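Local coordinates for beta-galactosidase (PDB 6Y2K), which hydrolyses terminal beta-D-galactosyl residues as a cold-active, hexameric beta-galactosidase of glycoside hydrolase family 42, at residues 104-109 against 220-225; 21-26 against 352-357; 535-540 against 544-549; 270-275 against 281-286. All blocks are in the same frame, centred on the assembly; numbering follows the deposited sequence. Where two conformers were deposited one is given.

In the fold
From the N terminus, helix 17-27 supplies the first half of interaction 2, which closes only at the loop after strand 348-352, the eighth barrel strand, so that the helix following the first strand of the TIM barrel meets the loop following the last. Within that long loop lie two shorter closures in series. Interaction 1 joins the loop before helix 111-128 to helix 205-233, and interaction 4 pairs helices 268-274 and 280-285, which follow the sixth strand. Interaction 3, a hairpin in the trimerisation domain, comes last and crosses none of them. It lies about 52 Å from interaction 2, centre to centre, but approaches interaction 4 to about 9 Å between nearest atoms.

Interaction 1. Residues 104-109 against 220-225; sequences RHYTFA and VAFNKL
Three aromatic rings, those of Tyr106, Phe108 and Phe222, carry this contact, and no hydrogen bond crosses it. Phe108 and Phe222 form an edge-to-face pair: the rings stand nearly perpendicular, with centroids 5.2 Å apart, and Phe108 turns its CD1-CE1 edge to the face of Phe222. Phe108 CD1 lies 3.6 Å from Phe222 CG. The Tyr106 and Phe222 rings are close to parallel, planes at 13°, but offset so that little beyond their rims overlaps. Tyr106 CZ meets Phe222 CZ at 3.6 Å, and the hydroxyl OH reaches the same rim at Phe222 CE1, 3.5 Å away. Phe222 comes off helix 205-233 with CG anti to the backbone N (chi1 -177°), which carries the ring across to the loop. Within 104-109, Tyr106 CE1 also sits above the rim of one Phe108 face, closing the cluster.

Polar bonds hold the loop itself. Thr107 OG1 accepts from Ala109 N at 3.1 Å, an ST turn, and is also hydrogen-bonded with Asp156. Tyr106 OH makes weak hydrogen bonds with Arg104 NH2 and Asp140 OD2, neither in 220-225; Arg104 NH1 forms a salt bridge with Asp140. Tyr113 and Cys117 of helix 111-128 also pack on Phe222, so the loop before that helix packs on helix 205-233 within the TIM-barrel domain. The contact thus rests on aromatic packing and dispersion, Phe108 probably setting its positive C-H edge against the pi face of Phe222.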
loop_
_atom_site.group_PDB
_atom_site.type_symbol
_atom_site.label_atom_id
_atom_site.label_comp_id
_atom_site.label_asym_id
_atom_site.label_seq_id
_atom_site.Cartn_x
_atom_site.Cartn_y
_atom_site.Cartn_z
ATOM N N ARG A 104 36.916 15.714 -25.899
ATOM C CA ARG A 104 36.611 17.073 -25.432
ATOM C C ARG A 104 37.571 17.589 -24.342
ATOM O O ARG A 104 37.197 18.402 -23.493
ATOM C CB ARG A 104 35.137 17.187 -24.991
ATOM C CG ARG A 104 34.124 16.944 -26.116
ATOM C CD ARG A 104 32.846 17.759 -25.889
ATOM N NE ARG A 104 33.238 19.146 -25.725
ATOM C CZ ARG A 104 33.579 19.952 -26.723
ATOM N NH1 ARG A 104 33.487 19.564 -27.994
ATOM N NH2 ARG A 104 33.995 21.172 -26.449
ATOM N N HIS A 105 38.829 17.170 -24.444
ATOM C CA HIS A 105 39.900 17.536 -23.487
ATOM C C HIS A 105 40.554 18.879 -23.839
ATOM O O HIS A 105 41.719 18.954 -24.226
ATOM C CB HIS A 105 40.955 16.414 -23.378
ATOM C CG HIS A 105 41.218 15.712 -24.673
ATOM N ND1 HIS A 105 40.508 14.596 -25.057
ATOM C CD2 HIS A 105 42.061 15.996 -25.695
ATOM C CE1 HIS A 105 40.926 14.201 -26.245
ATOM N NE2 HIS A 105 41.868 15.032 -26.656
ATOM N N TYR A 106 39.777 19.947 -23.697
ATOM C CA TYR A 106 40.288 21.306 -23.764
ATOM C C TYR A 106 39.321 22.261 -23.082
ATOM O O TYR A 106 38.118 21.974 -22.986
ATOM C CB TYR A 106 40.511 21.753 -25.219
ATOM C CG TYR A 106 39.265 21.848 -26.089
ATOM C CD1 TYR A 106 38.500 23.019 -26.133
ATOM C CD2 TYR A 106 38.872 20.781 -26.904
ATOM C CE1 TYR A 106 37.367 23.118 -26.941
ATOM C CE2 TYR A 106 37.737 20.864 -27.703
ATOM C CZ TYR A 106 36.992 22.036 -27.725
ATOM O OH TYR A 106 35.877 22.118 -28.529
ATOM N N THR A 107 39.844 23.386 -22.612
ATOM C CA THR A 107 38.993 24.506 -22.230
ATOM C C THR A 107 38.890 25.465 -23.409
ATOM O O THR A 107 39.891 25.747 -24.082
ATOM C CB THR A 107 39.437 25.266 -20.965
ATOM O OG1 THR A 107 38.730 26.517 -20.905
ATOM C CG2 THR A 107 40.949 25.529 -20.922
ATOM N N PHE A 108 37.673 25.964 -23.639
ATOM C CA PHE A 108 37.390 26.962 -24.682
ATOM C C PHE A 108 38.178 28.270 -24.481
ATOM O O PHE A 108 38.338 29.053 -25.432
ATOM C CB PHE A 108 35.892 27.302 -24.702
ATOM C CG PHE A 108 35.014 26.197 -25.207
ATOM C CD1 PHE A 108 34.808 26.038 -26.566
ATOM C CD2 PHE A 108 34.361 25.329 -24.325
ATOM C CE1 PHE A 108 33.987 25.034 -27.054
ATOM C CE2 PHE A 108 33.542 24.321 -24.805
ATOM C CZ PHE A 108 33.352 24.175 -26.172
ATOM N N ALA A 109 38.649 28.522 -23.252
ATOM C CA ALA A 109 39.437 29.723 -22.943
ATOM C C ALA A 109 40.896 29.653 -23.395
ATOM O O ALA A 109 41.578 30.683 -23.391
ATOM C CB ALA A 109 39.377 30.036 -21.449
ATOM N N VAL A 220 31.294 30.836 -27.968
ATOM C CA VAL A 220 30.980 31.711 -29.110
ATOM C C VAL A 220 32.256 32.066 -29.877
ATOM O O VAL A 220 32.302 31.894 -31.101
ATOM C CB VAL A 220 30.229 32.998 -28.672
ATOM C CG1 VAL A 220 30.004 33.952 -29.848
ATOM C CG2 VAL A 220 28.893 32.637 -28.024
ATOM N N ALA A 221 33.288 32.516 -29.156
ATOM C CA ALA A 221 34.577 32.918 -29.758
ATOM C C ALA A 221 35.323 31.763 -30.428
ATOM O O ALA A 221 35.852 31.917 -31.533
ATOM C CB ALA A 221 35.474 33.565 -28.709
ATOM N N PHE A 222 35.362 30.615 -29.752
ATOM C CA PHE A 222 35.975 29.383 -30.286
ATOM C C PHE A 222 35.335 28.958 -31.602
ATOM O O PHE A 222 36.032 28.572 -32.550
ATOM C CB PHE A 222 35.849 28.264 -29.247
ATOM C CG PHE A 222 36.511 26.960 -29.627
ATOM C CD1 PHE A 222 35.822 25.997 -30.353
ATOM C CD2 PHE A 222 37.801 26.668 -29.196
ATOM C CE1 PHE A 222 36.408 24.775 -30.665
ATOM C CE2 PHE A 222 38.402 25.451 -29.509
ATOM C CZ PHE A 222 37.705 24.504 -30.251
ATOM N N ASN A 223 34.007 29.017 -31.650
ATOM C CA ASN A 223 33.251 28.669 -32.846
ATOM C C ASN A 223 33.444 29.717 -33.956
ATOM O O ASN A 223 33.608 29.363 -35.131
ATOM C CB ASN A 223 31.762 28.517 -32.504
ATOM C CG ASN A 223 30.923 28.098 -33.701
ATOM O OD1 ASN A 223 31.100 27.003 -34.239
ATOM N ND2 ASN A 223 30.011 28.975 -34.126
ATOM N N LYS A 224 33.421 30.991 -33.573
ATOM C CA LYS A 224 33.541 32.099 -34.522
ATOM C C LYS A 224 34.867 32.086 -35.300
ATOM O O LYS A 224 34.892 32.444 -36.489
ATOM C CB LYS A 224 33.356 33.436 -33.798
ATOM C CG LYS A 224 33.389 34.688 -34.668
ATOM C CD LYS A 224 32.461 34.583 -35.873
ATOM C CE LYS A 224 31.993 35.939 -36.385
ATOM N NZ LYS A 224 33.104 36.799 -36.884
ATOM N N LEU A 225 35.956 31.661 -34.663
ATOM C CA LEU A 225 37.229 31.597 -35.378
ATOM C C LEU A 225 37.169 30.569 -36.518
ATOM O O LEU A 225 37.716 30.815 -37.595
ATOM C CB LEU A 225 38.423 31.382 -34.436
ATOM C CG LEU A 225 38.995 30.006 -34.094
ATOM C CD1 LEU A 225 39.774 29.372 -35.242
ATOM C CD2 LEU A 225 39.892 30.147 -32.869
#

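Interaction 2. Residues 21-26 against 352-357; sequences AQHMRR and FRWRQA
Trp354 presents its indole to two consecutive residues of helix 17-27 and uses a different surface for each. Its outer edge points at the face of the His23 imidazole in a T-shaped pair, planes at 88°, with Trp354 CH2 3.6 Å from His23 CG. Met24 lies over an indole face: CG rests 3.7 Å from Trp354 CZ3, and the chain runs on extended, so that the methyl CE lies over the five-membered ring in a CH-pi contact, 3.7 Å from its centroid. The sulfur SD stands farther off, 4.9 Å from the centroid of the six-membered ring, a more distant Met-aromatic contact. An alanine at Trp354 would probably leave Met24 and the His23 face without their aromatic partner and open a gap beneath the helix. The polar ends are held by others, Trp354 NE1 by Asp20 and His23 NE2 by Glu375. Met24 and Trp354 both pack on Val5 of strand 2-6, and Met24 also reaches Ile29 and Val32 of strand 29-34, between helix and barrel wall.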
loop_
_atom_site.group_PDB
_atom_site.type_symbol
_atom_site.label_atom_id
_atom_site.label_comp_id
_atom_site.label_asym_id
_atom_site.label_seq_id
_atom_site.Cartn_x
_atom_site.Cartn_y
_atom_site.Cartn_z
ATOM N N ALA A 21 28.933 3.213 -49.701
ATOM C CA ALA A 21 28.284 4.328 -50.388
ATOM C C ALA A 21 27.101 3.881 -51.255
ATOM O O ALA A 21 26.069 4.551 -51.287
ATOM C CB ALA A 21 29.301 5.099 -51.220
ATOM N N GLN A 22 27.252 2.749 -51.940
ATOM C CA GLN A 22 26.172 2.169 -52.762
ATOM C C GLN A 22 24.986 1.740 -51.890
ATOM O O GLN A 22 23.839 2.032 -52.211
ATOM C CB GLN A 22 26.690 0.977 -53.582
ATOM C CG GLN A 22 27.655 1.383 -54.689
ATOM C CD GLN A 22 28.338 0.210 -55.374
ATOM O OE1 GLN A 22 28.576 -0.846 -54.773
ATOM N NE2 GLN A 22 28.677 0.403 -56.644
ATOM N N HIS A 23 25.291 1.078 -50.781
ATOM C CA HIS A 23 24.290 0.647 -49.803
ATOM C C HIS A 23 23.537 1.875 -49.237
ATOM O O HIS A 23 22.307 1.889 -49.205
ATOM C CB HIS A 23 24.976 -0.174 -48.698
ATOM C CG HIS A 23 24.051 -1.022 -47.879
ATOM N ND1 HIS A 23 24.511 -2.029 -47.061
ATOM C CD2 HIS A 23 22.704 -1.014 -47.742
ATOM C CE1 HIS A 23 23.488 -2.601 -46.452
ATOM N NE2 HIS A 23 22.379 -2.006 -46.851
ATOM N N MET A 24 24.263 2.919 -48.853
ATOM C CA MET A 24 23.630 4.170 -48.396
ATOM C C MET A 24 22.600 4.699 -49.411
ATOM O O MET A 24 21.471 5.035 -49.058
ATOM C CB MET A 24 24.691 5.250 -48.137
ATOM C CG MET A 24 25.523 5.020 -46.883
ATOM S SD MET A 24 26.982 6.075 -46.821
ATOM C CE MET A 24 27.883 5.289 -45.485
ATOM N N ARG A 25 23.010 4.739 -50.671
ATOM C CA ARG A 25 22.141 5.199 -51.756
ATOM C C ARG A 25 20.879 4.331 -51.847
ATOM O O ARG A 25 19.774 4.866 -51.951
ATOM C CB ARG A 25 22.903 5.219 -53.093
ATOM C CG ARG A 25 22.138 5.813 -54.271
ATOM C CD ARG A 25 22.976 5.789 -55.548
ATOM N NE ARG A 25 22.459 6.721 -56.547
ATOM C CZ ARG A 25 23.052 6.987 -57.707
ATOM N NH1 ARG A 25 24.196 6.395 -58.028
ATOM N NH2 ARG A 25 22.501 7.850 -58.547
ATOM N N ARG A 26 21.041 3.008 -51.777
ATOM C CA ARG A 26 19.900 2.075 -51.864
ATOM C C ARG A 26 18.845 2.344 -50.796
ATOM O O ARG A 26 17.654 2.243 -51.065
ATOM C CB ARG A 26 20.348 0.607 -51.767
ATOM C CG ARG A 26 21.109 0.111 -52.993
ATOM C CD ARG A 26 21.186 -1.413 -53.080
ATOM N NE ARG A 26 21.989 -2.053 -52.033
ATOM C CZ ARG A 26 23.323 -2.171 -52.024
ATOM N NH1 ARG A 26 23.918 -2.794 -51.004
ATOM N NH2 ARG A 26 24.081 -1.672 -53.004
ATOM N N PHE A 352 23.082 7.773 -36.724
ATOM C CA PHE A 352 24.431 7.588 -36.203
ATOM C C PHE A 352 24.524 6.327 -35.349
ATOM O O PHE A 352 23.820 6.191 -34.348
ATOM C CB PHE A 352 24.864 8.808 -35.388
ATOM C CG PHE A 352 26.088 8.574 -34.550
ATOM C CD1 PHE A 352 26.024 7.791 -33.409
ATOM C CD2 PHE A 352 27.304 9.136 -34.903
ATOM C CE1 PHE A 352 27.148 7.574 -32.636
ATOM C CE2 PHE A 352 28.432 8.923 -34.134
ATOM C CZ PHE A 352 28.354 8.140 -32.999
ATOM N N ARG A 353 25.396 5.409 -35.752
ATOM C CA ARG A 353 26.216 5.601 -36.942
ATOM C C ARG A 353 25.793 4.657 -38.063
ATOM O O ARG A 353 24.804 3.935 -37.939
ATOM C CB ARG A 353 27.695 5.394 -36.612
ATOM C CG ARG A 353 27.945 4.463 -35.437
ATOM C CD ARG A 353 29.388 4.540 -34.966
ATOM N NE ARG A 353 30.320 4.046 -35.975
ATOM C CZ ARG A 353 31.642 4.055 -35.839
ATOM N NH1 ARG A 353 32.193 4.534 -34.734
ATOM N NH2 ARG A 353 32.413 3.585 -36.810
ATOM N N TRP A 354 26.547 4.669 -39.157
ATOM C CA TRP A 354 26.252 3.815 -40.301
ATOM C C TRP A 354 26.460 2.344 -39.958
ATOM O O TRP A 354 25.628 1.497 -40.284
ATOM C CB TRP A 354 27.123 4.204 -41.498
ATOM C CG TRP A 354 27.197 3.145 -42.554
ATOM C CD1 TRP A 354 28.276 2.365 -42.859
ATOM C CD2 TRP A 354 26.150 2.746 -43.447
ATOM N NE1 TRP A 354 27.964 1.508 -43.886
ATOM C CE2 TRP A 354 26.665 1.721 -44.265
ATOM C CE3 TRP A 354 24.826 3.156 -43.634
ATOM C CZ2 TRP A 354 25.904 1.101 -45.253
ATOM C CZ3 TRP A 354 24.072 2.539 -44.616
ATOM C CH2 TRP A 354 24.614 1.523 -45.413
ATOM N N ARG A 355 27.574 2.047 -39.298
ATOM C CA ARG A 355 27.894 0.674 -38.909
ATOM C C ARG A 355 28.452 0.669 -37.491
ATOM O O ARG A 355 29.385 1.409 -37.190
ATOM C CB ARG A 355 28.916 0.106 -39.891
ATOM C CG ARG A 355 29.312 -1.345 -39.669
ATOM C CD ARG A 355 30.285 -1.786 -40.749
ATOM N NE ARG A 355 30.871 -3.085 -40.447
ATOM C CZ ARG A 355 31.814 -3.685 -41.172
ATOM N NH1 ARG A 355 32.295 -3.124 -42.279
ATOM N NH2 ARG A 355 32.281 -4.866 -40.779
ATOM N N GLN A 356 27.865 -0.163 -36.626
ATOM C CA GLN A 356 28.279 -0.286 -35.222
ATOM C C GLN A 356 29.753 -0.685 -35.146
ATOM O O GLN A 356 30.154 -1.661 -35.777
ATOM C CB GLN A 356 27.403 -1.328 -34.522
ATOM C CG GLN A 356 27.745 -1.612 -33.063
ATOM C CD GLN A 356 26.827 -2.645 -32.430
ATOM O OE1 GLN A 356 25.740 -2.956 -32.947
ATOM N NE2 GLN A 356 27.257 -3.178 -31.291
ATOM N N ALA A 357 30.554 0.067 -34.391
ATOM C CA ALA A 357 31.998 -0.197 -34.318
ATOM C C ALA A 357 32.275 -1.346 -33.350
ATOM O O ALA A 357 31.619 -1.436 -32.322
ATOM C CB ALA A 357 32.738 1.055 -33.881
#

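Interaction 3. Residues 535-540 against 544-549; sequences PAVSGR and GKLKHW
Three backbone hydrogen bonds join Pro535 and Val537 to Gly544 and Leu546. Val537 and Gly544 form an antiparallel hydrogen-bonded pair: Val537 N gives to Gly544 O at 2.8 Å and Gly544 N to Val537 O at 3.0 Å. Leu546 N reaches Pro535 O at 3.0 Å; the same oxygen takes a CA-H...O contact from Lys545. No return bond is possible from Pro535, whose N has no hydrogen to offer Leu546 O. These strands, 536-538 and 544-547, make a beta hairpin in the mixed sheet of the trimerisation domain, though they are splayed, running at 127° to each other. Beyond the hairpin, backbone hydrogen bonds join Lys547 to Cys582 of strand 581-583, Lys545 to Asp584 just after it, and Ser538 to Lys562; the side-chain oxygen Asp584 OD2 also accepts from Lys545 N. Leu546 forks between its neighbours, CD1 lying 3.7 Å from Pro535 CD and CD2 3.7 Å from Val537 CG2.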
loop_
_atom_site.group_PDB
_atom_site.type_symbol
_atom_site.label_atom_id
_atom_site.label_comp_id
_atom_site.label_asym_id
_atom_site.label_seq_id
_atom_site.Cartn_x
_atom_site.Cartn_y
_atom_site.Cartn_z
ATOM N N PRO A 535 -0.398 23.174 -2.298
ATOM C CA PRO A 535 -1.636 23.899 -1.979
ATOM C C PRO A 535 -2.743 23.811 -3.040
ATOM O O PRO A 535 -2.451 23.774 -4.251
ATOM C CB PRO A 535 -1.156 25.348 -1.834
ATOM C CG PRO A 535 0.251 25.223 -1.363
ATOM C CD PRO A 535 0.792 24.024 -2.092
ATOM N N ALA A 536 -3.997 23.798 -2.582
ATOM C CA ALA A 536 -5.149 23.696 -3.462
ATOM C C ALA A 536 -5.380 25.020 -4.198
ATOM O O ALA A 536 -5.104 26.098 -3.661
ATOM C CB ALA A 536 -6.392 23.295 -2.680
ATOM N N VAL A 537 -5.850 24.904 -5.433
ATOM C CA VAL A 537 -6.154 26.026 -6.309
ATOM C C VAL A 537 -7.603 25.881 -6.786
ATOM O O VAL A 537 -8.067 24.770 -7.039
ATOM C CB VAL A 537 -5.187 26.048 -7.514
ATOM C CG1 VAL A 537 -5.546 27.151 -8.503
ATOM C CG2 VAL A 537 -3.752 26.220 -7.030
ATOM N N SER A 538 -8.300 27.011 -6.893
ATOM C CA SER A 538 -9.667 27.070 -7.403
ATOM C C SER A 538 -9.828 28.393 -8.160
ATOM O O SER A 538 -8.853 29.119 -8.314
ATOM C CB SER A 538 -10.666 26.953 -6.247
ATOM O OG SER A 538 -10.506 28.006 -5.316
ATOM N N GLY A 539 -11.028 28.701 -8.646
ATOM C CA GLY A 539 -11.262 29.966 -9.344
ATOM C C GLY A 539 -12.070 29.834 -10.612
ATOM O O GLY A 539 -12.568 28.753 -10.935
ATOM N N ARG A 540 -12.210 30.955 -11.319
ATOM C CA ARG A 540 -12.942 31.019 -12.584
ATOM C C ARG A 540 -12.577 29.941 -13.594
ATOM O O ARG A 540 -13.455 29.434 -14.275
ATOM C CB ARG A 540 -12.709 32.363 -13.278
ATOM C CG ARG A 540 -13.488 33.508 -12.688
ATOM C CD ARG A 540 -14.911 33.534 -13.223
ATOM N NE ARG A 540 -15.739 34.356 -12.342
ATOM C CZ ARG A 540 -17.047 34.211 -12.149
ATOM N NH1 ARG A 540 -17.745 33.265 -12.779
ATOM N NH2 ARG A 540 -17.667 35.032 -11.297
ATOM N N GLY A 544 -7.426 22.461 -8.920
ATOM C CA GLY A 544 -6.286 21.564 -8.924
ATOM C C GLY A 544 -5.331 21.937 -7.813
ATOM O O GLY A 544 -5.763 22.397 -6.751
ATOM N N LYS A 545 -4.040 21.741 -8.067
ATOM C CA LYS A 545 -2.987 22.077 -7.118
ATOM C C LYS A 545 -1.882 22.905 -7.762
ATOM O O LYS A 545 -1.746 22.962 -8.995
ATOM C CB LYS A 545 -2.376 20.802 -6.532
ATOM C CG LYS A 545 -3.384 19.871 -5.883
ATOM C CD LYS A 545 -2.702 18.621 -5.356
ATOM C CE LYS A 545 -3.646 17.788 -4.509
ATOM N NZ LYS A 545 -3.018 16.466 -4.237
ATOM N N LEU A 546 -1.104 23.548 -6.893
ATOM C CA LEU A 546 0.166 24.164 -7.247
ATOM C C LEU A 546 1.279 23.469 -6.473
ATOM O O LEU A 546 1.036 22.898 -5.412
ATOM C CB LEU A 546 0.142 25.655 -6.932
ATOM C CG LEU A 546 0.143 26.099 -5.462
ATOM C CD1 LEU A 546 1.560 26.290 -4.921
ATOM C CD2 LEU A 546 -0.642 27.392 -5.336
ATOM N N LYS A 547 2.497 23.533 -7.005
ATOM C CA LYS A 547 3.667 22.931 -6.375
ATOM C C LYS A 547 4.913 23.780 -6.584
ATOM O O LYS A 547 4.971 24.588 -7.510
ATOM C CB LYS A 547 3.904 21.517 -6.913
ATOM C CG LYS A 547 4.008 21.408 -8.424
ATOM C CD LYS A 547 3.946 19.944 -8.862
ATOM C CE LYS A 547 4.057 19.802 -10.380
ATOM N NZ LYS A 547 4.214 18.366 -10.776
ATOM N N HIS A 548 5.879 23.619 -5.683
ATOM C CA HIS A 548 7.263 24.126 -5.814
ATOM C C HIS A 548 7.471 25.613 -5.565
ATOM O O HIS A 548 8.415 25.996 -4.853
ATOM C CB HIS A 548 7.901 23.755 -7.172
ATOM C CG HIS A 548 7.807 22.301 -7.514
ATOM N ND1 HIS A 548 7.785 21.846 -8.816
ATOM C CD2 HIS A 548 7.734 21.200 -6.727
ATOM C CE1 HIS A 548 7.696 20.527 -8.815
ATOM N NE2 HIS A 548 7.666 20.111 -7.562
ATOM N N TRP A 549 6.627 26.440 -6.179
ATOM C CA TRP A 549 6.785 27.888 -6.187
ATOM C C TRP A 549 5.410 28.549 -6.060
ATOM O O TRP A 549 4.510 28.270 -6.840
ATOM C CB TRP A 549 7.453 28.307 -7.494
ATOM C CG TRP A 549 7.978 29.693 -7.481
ATOM C CD1 TRP A 549 7.353 30.814 -7.947
ATOM C CD2 TRP A 549 9.239 30.118 -6.973
ATOM N NE1 TRP A 549 8.150 31.917 -7.758
ATOM C CE2 TRP A 549 9.318 31.516 -7.164
ATOM C CE3 TRP A 549 10.316 29.450 -6.372
ATOM C CZ2 TRP A 549 10.439 32.268 -6.782
ATOM C CZ3 TRP A 549 11.428 30.191 -5.988
ATOM C CH2 TRP A 549 11.480 31.592 -6.195
#

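Interaction 4. Residues 270-275 against 281-286; sequences GSLDKE and DEKHTY
Helices 270-274 and 281-285 run roughly antiparallel at 143°, their axes 9.4 Å apart, with Leu272 and Lys283 nearest across the gap. The ammonium group of Lys283 sits at the C-terminal end of the first helix. NZ gives hydrogen bonds to three carbonyls there: Leu272 O at 2.8 Å, in the carbonyl plane, Glu275 O at 2.9 Å and Asp273 O at 3.0 Å, the last two met from above their planes. A water accepts from NZ and donates to Lys274 O, bringing the fourth carbonyl of this turn into the network. The lysine chain runs extended to CE and then bends, chi4 -73°, which sets NZ among these oxygens. Such a positive group at a helix C terminus is likely to suit the negative end of the helix dipole. The two short helices follow the sixth strand of the TIM barrel, 261-266. A leucine in place of Lys283 would probably leave the three carbonyls without this shared donor and the helix end without its compensating charge. Leu272 packs the other way, its CG 3.9 Å from Lys283 CA and its CD2 3.7 Å from Tyr286 CB. Outside the pair, Asp273 OD1 is hydrogen-bonded with His325, and Glu282 forms a salt bridge with Arg441.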
loop_
_atom_site.group_PDB
_atom_site.type_symbol
_atom_site.label_atom_id
_atom_site.label_comp_id
_atom_site.label_asym_id
_atom_site.label_seq_id
_atom_site.Cartn_x
_atom_site.Cartn_y
_atom_site.Cartn_z
ATOM N N GLY A 270 17.829 7.112 -24.357
ATOM C CA GLY A 270 18.884 7.501 -23.438
ATOM C C GLY A 270 18.453 8.635 -22.534
ATOM O O GLY A 270 18.649 8.556 -21.331
ATOM N N SER A 271 17.859 9.682 -23.110
ATOM C CA SER A 271 17.387 10.826 -22.314
ATOM C C SER A 271 16.254 10.442 -21.345
ATOM O O SER A 271 16.245 10.892 -20.198
ATOM C CB SER A 271 16.972 12.004 -23.205
ATOM O OG SER A 271 15.823 11.701 -23.987
ATOM N N LEU A 272 15.331 9.587 -21.782
ATOM C CA LEU A 272 14.249 9.133 -20.896
ATOM C C LEU A 272 14.801 8.430 -19.648
ATOM O O LEU A 272 14.418 8.760 -18.522
ATOM C CB LEU A 272 13.270 8.211 -21.626
ATOM C CG LEU A 272 12.081 7.731 -20.782
ATOM C CD1 LEU A 272 11.232 8.887 -20.264
ATOM C CD2 LEU A 272 11.248 6.759 -21.590
ATOM N N ASP A 273 15.701 7.476 -19.865
ATOM C CA ASP A 273 16.270 6.688 -18.776
ATOM C C ASP A 273 17.161 7.544 -17.880
ATOM O O ASP A 273 17.076 7.440 -16.649
ATOM C CB ASP A 273 17.058 5.489 -19.311
ATOM C CG ASP A 273 17.689 4.664 -18.196
ATOM O OD1 ASP A 273 16.984 3.859 -17.550
ATOM O OD2 ASP A 273 18.903 4.826 -17.959
ATOM N N LYS A 274 17.986 8.391 -18.495
ATOM C CA LYS A 274 18.976 9.180 -17.758
ATOM C C LYS A 274 18.439 10.416 -17.015
ATOM O O LYS A 274 18.882 10.690 -15.901
ATOM C CB LYS A 274 20.114 9.616 -18.695
ATOM C CG LYS A 274 21.250 10.360 -18.000
ATOM C CD LYS A 274 22.305 10.798 -18.996
ATOM C CE LYS A 274 23.410 11.575 -18.307
ATOM N NZ LYS A 274 24.206 12.347 -19.300
ATOM N N GLU A 275 17.539 11.180 -17.633
ATOM C CA GLU A 275 17.213 12.531 -17.139
ATOM C C GLU A 275 16.284 12.562 -15.914
ATOM O O GLU A 275 15.210 11.962 -15.946
ATOM C CB GLU A 275 16.594 13.392 -18.252
ATOM C CG GLU A 275 17.520 13.690 -19.423
ATOM C CD GLU A 275 18.782 14.449 -19.050
ATOM O OE1 GLU A 275 19.799 14.283 -19.762
ATOM O OE2 GLU A 275 18.757 15.218 -18.064
ATOM N N ASP A 281 6.830 6.768 -13.622
ATOM C CA ASP A 281 5.783 6.322 -14.550
ATOM C C ASP A 281 6.149 6.573 -16.018
ATOM O O ASP A 281 5.980 5.682 -16.851
ATOM C CB ASP A 281 4.430 6.980 -14.240
ATOM C CG ASP A 281 3.777 6.429 -12.973
ATOM O OD1 ASP A 281 4.212 5.373 -12.446
ATOM O OD2 ASP A 281 2.815 7.068 -12.494
ATOM N N GLU A 282 6.657 7.763 -16.325
ATOM C CA GLU A 282 7.108 8.089 -17.694
ATOM C C GLU A 282 8.245 7.188 -18.194
ATOM O O GLU A 282 8.228 6.727 -19.348
ATOM C CB GLU A 282 7.527 9.555 -17.793
ATOM C CG GLU A 282 6.343 10.519 -17.726
ATOM C CD GLU A 282 6.739 11.986 -17.585
ATOM O OE1 GLU A 282 7.802 12.303 -17.013
ATOM O OE2 GLU A 282 5.958 12.846 -18.022
ATOM N N LYS A 283 9.225 6.943 -17.328
ATOM C CA LYS A 283 10.363 6.079 -17.664
ATOM C C LYS A 283 9.913 4.663 -17.996
ATOM O O LYS A 283 10.491 4.027 -18.884
ATOM C CB LYS A 283 11.397 6.048 -16.529
ATOM C CG LYS A 283 12.142 7.366 -16.359
ATOM C CD LYS A 283 13.002 7.383 -15.101
ATOM C CE LYS A 283 13.612 8.755 -14.849
ATOM N NZ LYS A 283 14.718 9.083 -15.793
ATOM N N HIS A 284 8.882 4.188 -17.293
ATOM C CA HIS A 284 8.310 2.867 -17.528
ATOM C C HIS A 284 7.401 2.858 -18.761
ATOM O O HIS A 284 7.573 2.028 -19.652
ATOM C CB HIS A 284 7.556 2.364 -16.291
ATOM C CG HIS A 284 7.101 0.945 -16.418
ATOM N ND1 HIS A 284 5.806 0.609 -16.749
ATOM C CD2 HIS A 284 7.779 -0.222 -16.314
ATOM C CE1 HIS A 284 5.701 -0.707 -16.828
ATOM N NE2 HIS A 284 6.881 -1.236 -16.561
ATOM N N THR A 285 6.450 3.784 -18.815
ATOM C CA THR A 285 5.468 3.843 -19.914
ATOM C C THR A 285 6.103 3.998 -21.282
ATOM O O THR A 285 5.695 3.344 -22.236
ATOM C CB THR A 285 4.476 5.009 -19.678
ATOM O OG1 THR A 285 3.746 4.750 -18.478
ATOM C CG2 THR A 285 3.491 5.207 -20.853
ATOM N N TYR A 286 7.107 4.863 -21.375
ATOM C CA TYR A 286 7.691 5.236 -22.663
ATOM C C TYR A 286 9.102 4.647 -22.901
ATOM O O TYR A 286 9.832 5.111 -23.791
ATOM C CB TYR A 286 7.707 6.763 -22.753
ATOM C CG TYR A 286 6.330 7.396 -22.754
ATOM C CD1 TYR A 286 5.441 7.175 -23.811
ATOM C CD2 TYR A 286 5.911 8.225 -21.705
ATOM C CE1 TYR A 286 4.178 7.756 -23.828
ATOM C CE2 TYR A 286 4.651 8.818 -21.718
ATOM C CZ TYR A 286 3.788 8.580 -22.782
ATOM O OH TYR A 286 2.541 9.160 -22.807
HETATM O O HOH W 1 16.927 9.887 -13.755
#